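Local coordinates for cytosolic acyl coenzyme A thioester hydrolase (Mus musculus, PDB 2V1O), which hydrolyses long-chain acyl-CoAs such as palmitoyl-CoA to free fatty acids and coenzyme A, this chain being the first of its two hotdog domains, at residues A[15-18]-A[19-23]. Residues are numbered along the deposited sequence; the frame is centred on the assembly and turned at random.
With COA (coenzyme A), chain J.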
ATOM      1  N   GLY A  15       2.368  13.478  13.772  1.00 19.93           N
ATOM      2  CA  GLY A  15       2.575  12.120  14.294  1.00 19.11           C
ATOM      3  C   GLY A  15       1.326  11.463  14.871  1.00 18.28           C
ATOM      4  O   GLY A  15       1.390  10.362  15.432  1.00 17.95           O
ATOM      5  N   ASN A  16       0.191  12.140  14.741  1.00 17.70           N
ATOM      6  CA  ASN A  16      -1.078  11.629  15.245  1.00 17.06           C
ATOM      7  C   ASN A  16      -1.881  10.945  14.150  1.00 15.84           C
ATOM      8  O   ASN A  16      -1.979  11.446  13.032  1.00 15.32           O
ATOM      9  CB  ASN A  16      -1.896  12.744  15.916  1.00 18.04           C
ATOM     10  CG  ASN A  16      -1.257  13.243  17.206  1.00 19.56           C
ATOM     11  OD1 ASN A  16      -0.738  14.357  17.262  1.00 22.79           O
ATOM     12  ND2 ASN A  16      -1.279  12.413  18.240  1.00 21.54           N
ATOM     13  N   VAL A  17      -2.443   9.790  14.490  1.00 14.54           N
ATOM     14  CA  VAL A  17      -3.128   8.925  13.538  1.00 13.31           C
ATOM     15  C   VAL A  17      -4.388   9.602  12.991  1.00 12.44           C
ATOM     16  O   VAL A  17      -5.115  10.231  13.744  1.00 12.24           O
ATOM     17  CB  VAL A  17      -3.481   7.563  14.186  1.00 13.35           C
ATOM     18  CG1 VAL A  17      -4.357   6.719  13.264  1.00 12.97           C
ATOM     19  CG2 VAL A  17      -2.196   6.812  14.575  1.00 13.28           C
ATOM     20  N   HIS A  18      -4.606   9.496  11.677  1.00 11.99           N
ATOM     21  CA  HIS A  18      -5.820  10.012  11.026  1.00 12.30           C
ATOM     22  C   HIS A  18      -7.060   9.243  11.455  1.00 11.81           C
ATOM     23  O   HIS A  18      -7.029   8.016  11.549  1.00 11.57           O
ATOM     24  CB  HIS A  18      -5.700   9.883   9.501  1.00 12.10           C
ATOM     25  CG  HIS A  18      -4.654  10.761   8.895  1.00 14.18           C
ATOM     26  ND1 HIS A  18      -4.765  12.132   8.862  1.00 15.75           N
ATOM     27  CD2 HIS A  18      -3.493  10.462   8.266  1.00 15.85           C
ATOM     28  CE1 HIS A  18      -3.712  12.643   8.249  1.00 16.04           C
ATOM     29  NE2 HIS A  18      -2.927  11.649   7.875  1.00 14.58           N
ATOM     30  N   GLY A  19      -8.161   9.959  11.679  1.00 12.02           N
ATOM     31  CA  GLY A  19      -9.462   9.326  11.903  1.00 11.53           C
ATOM     32  C   GLY A  19      -9.774   8.258  10.860  1.00 11.53           C
ATOM     33  O   GLY A  19     -10.241   7.174  11.202  1.00 11.02           O
ATOM     34  N   GLY A  20      -9.477   8.554   9.590  1.00 11.54           N
ATOM     35  CA  GLY A  20      -9.775   7.652   8.474  1.00 11.57           C
ATOM     36  C   GLY A  20      -9.116   6.286   8.619  1.00 11.57           C
ATOM     37  O   GLY A  20      -9.703   5.271   8.245  1.00 11.04           O
ATOM     38  N   THR A  21      -7.897   6.272   9.160  1.00 11.46           N
ATOM     39  CA  THR A  21      -7.138   5.032   9.400  1.00 12.30           C
ATOM     40  C   THR A  21      -7.897   4.102  10.351  1.00 11.88           C
ATOM     41  O   THR A  21      -8.045   2.898  10.093  1.00 12.16           O
ATOM     42  CB  THR A  21      -5.749   5.356  10.000  1.00 12.34           C
ATOM     43  OG1 THR A  21      -5.014   6.168   9.074  1.00 14.02           O
ATOM     44  CG2 THR A  21      -4.959   4.074  10.316  1.00 12.62           C
ATOM     45  N   ILE A  22      -8.367   4.682  11.448  1.00 11.59           N
ATOM     46  CA  ILE A  22      -9.126   3.966  12.469  1.00 11.53           C
ATOM     47  C   ILE A  22     -10.508   3.537  11.944  1.00 10.83           C
ATOM     48  O   ILE A  22     -10.958   2.412  12.194  1.00 10.18           O
ATOM     49  CB  ILE A  22      -9.216   4.794  13.770  1.00 11.97           C
ATOM     50  CG1 ILE A  22      -7.804   5.116  14.312  1.00 14.26           C
ATOM     51  CG2 ILE A  22     -10.080   4.077  14.848  1.00 13.30           C
ATOM     52  CD1 ILE A  22      -6.914   3.898  14.623  1.00 16.70           C
ATOM     53  N   LEU A  23     -11.168   4.422  11.204  1.00 10.39           N
ATOM     54  CA  LEU A  23     -12.457   4.078  10.588  1.00  9.71           C
ATOM     55  C   LEU A  23     -12.326   2.845   9.699  1.00  9.85           C
ATOM     56  O   LEU A  23     -13.173   1.939   9.737  1.00  9.20           O
ATOM     57  CB  LEU A  23     -13.019   5.262   9.798  1.00  9.86           C
ATOM     58  CG  LEU A  23     -13.585   6.424  10.625  1.00  9.41           C
ATOM     59  CD1 LEU A  23     -13.915   7.604   9.729  1.00 10.49           C
ATOM     60  CD2 LEU A  23     -14.814   6.003  11.442  1.00  8.33           C
TER
HETATM   61  N1A COA J1162     -17.724  16.149  18.520  1.00 25.20           N
HETATM   62  C2A COA J1162     -17.840  17.461  18.105  1.00 25.76           C
HETATM   63  N3A COA J1162     -17.188  18.461  18.803  1.00 24.98           N
HETATM   64  C4A COA J1162     -16.432  18.156  19.896  1.00 25.67           C
HETATM   65  C5A COA J1162     -16.295  16.838  20.329  1.00 25.51           C
HETATM   66  C6A COA J1162     -16.948  15.824  19.627  1.00 25.97           C
HETATM   67  N6A COA J1162     -16.761  14.543  19.955  1.00 25.25           N
HETATM   68  N7A COA J1162     -15.498  16.834  21.427  1.00 26.23           N
HETATM   69  C8A COA J1162     -15.129  18.107  21.693  1.00 25.92           C
HETATM   70  N9A COA J1162     -15.706  18.939  20.758  1.00 25.47           N
HETATM   71  C1B COA J1162     -15.400  20.364  20.551  1.00 24.13           C
HETATM   72  C2B COA J1162     -15.960  21.234  21.667  1.00 24.50           C
HETATM   73  O2B COA J1162     -17.336  21.486  21.507  1.00 24.23           O
HETATM   74  C3B COA J1162     -15.097  22.470  21.498  1.00 24.30           C
HETATM   75  O3B COA J1162     -15.596  23.327  20.497  1.00 24.81           O
HETATM   76  P3B COA J1162     -16.434  24.644  20.887  1.00 25.28           P
HETATM   77  O7A COA J1162     -17.767  24.192  21.423  1.00 25.06           O
HETATM   78  O8A COA J1162     -15.686  25.393  21.955  1.00 24.48           O
HETATM   79  O9A COA J1162     -16.599  25.504  19.661  1.00 26.17           O
HETATM   80  C4B COA J1162     -13.759  21.921  21.022  1.00 24.68           C
HETATM   81  O4B COA J1162     -14.010  20.598  20.602  1.00 24.93           O
HETATM   82  C5B COA J1162     -12.709  21.929  22.128  1.00 26.37           C
HETATM   83  O5B COA J1162     -13.252  21.312  23.277  1.00 26.37           O
HETATM   84  P1A COA J1162     -12.348  21.070  24.579  1.00 27.33           P
HETATM   85  O1A COA J1162     -11.443  22.249  24.776  1.00 28.33           O
HETATM   86  O2A COA J1162     -13.269  20.822  25.747  1.00 28.18           O
HETATM   87  O3A COA J1162     -11.486  19.750  24.246  1.00 28.55           O
HETATM   88  P2A COA J1162     -11.919  18.255  24.640  1.00 29.36           P
HETATM   89  O4A COA J1162     -13.417  18.070  24.585  1.00 28.15           O
HETATM   90  O5A COA J1162     -11.357  17.880  25.991  1.00 29.53           O
HETATM   91  O6A COA J1162     -11.193  17.381  23.502  1.00 29.80           O
HETATM   92  CBP COA J1162     -10.643  16.690  21.266  1.00 26.37           C
HETATM   93  CCP COA J1162     -11.615  17.466  22.152  1.00 27.71           C
HETATM   94  CDP COA J1162     -11.254  16.536  19.868  1.00 27.95           C
HETATM   95  CEP COA J1162      -9.368  17.521  21.149  1.00 26.65           C
HETATM   96  CAP COA J1162     -10.343  15.322  21.901  1.00 24.22           C
HETATM   97  OAP COA J1162     -11.517  14.572  22.127  1.00 24.12           O
HETATM   98  C9P COA J1162      -9.400  14.501  21.065  1.00 23.48           C
HETATM   99  O9P COA J1162      -8.038  14.803  21.067  1.00 23.44           O
HETATM  100  N8P COA J1162      -9.916  13.507  20.350  1.00 22.48           N
HETATM  101  C7P COA J1162      -9.094  12.730  19.443  1.00 22.67           C
HETATM  102  C6P COA J1162      -8.946  13.453  18.109  1.00 21.17           C
HETATM  103  C5P COA J1162      -8.162  12.595  17.150  1.00 22.66           C
HETATM  104  O5P COA J1162      -6.939  12.422  17.335  1.00 22.50           O
HETATM  105  N4P COA J1162      -8.861  12.058  16.138  1.00 21.53           N
HETATM  106  C3P COA J1162      -8.423  10.868  15.421  1.00 24.28           C
HETATM  107  C2P COA J1162      -8.361   9.626  16.321  1.00 26.11           C
HETATM  108  S1P COA J1162      -7.693   8.236  15.380  1.00 30.39           S
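In this hotdog domain, Val-17, His-18 and Ile-22 line the pocket for the thiol end of coenzyme A, where a loop enters the long helix 19-38. Val-17 lies in the loop before the helix, and His-18 is its N-cap residue. The N-cap carbonyl starts the first turn: Thr-21 N gives a weak, bent hydrogen bond to His-18 O (3.1 Å, 129° at the hydrogen). From the next residue the i to i+4 bonding begins: Leu-23 N is hydrogen-bonded to Gly-19 O at 2.9 Å. Val-17 packs on this first turn. Its CG1 is anti to the backbone N (chi1 173°), which points the methyl at the helix. There it meets Thr-21 CB at 3.8 Å and Ile-22 CG1 at 3.9 Å, and both side chains cross that of Val-17 at about a right angle. The buried Thr-21 OG1 is satisfied by its hydrogen bond with Asp-10 O. The end of the His-18 side chain leads away from the helix, and the side chain touches Asn-12, an active-site residue. Asn-12 OD1 in turn takes a hydrogen bond from Asn-16 N. At the subunit interface, Gly-20 N is hydrogen-bonded to Glu-27 OE1 of a second subunit. The thiol reaches the seam between loop and helix: coenzyme A S1P lies 3.6 Å from Val-17 O and 3.3 Å from Ile-22 CG1.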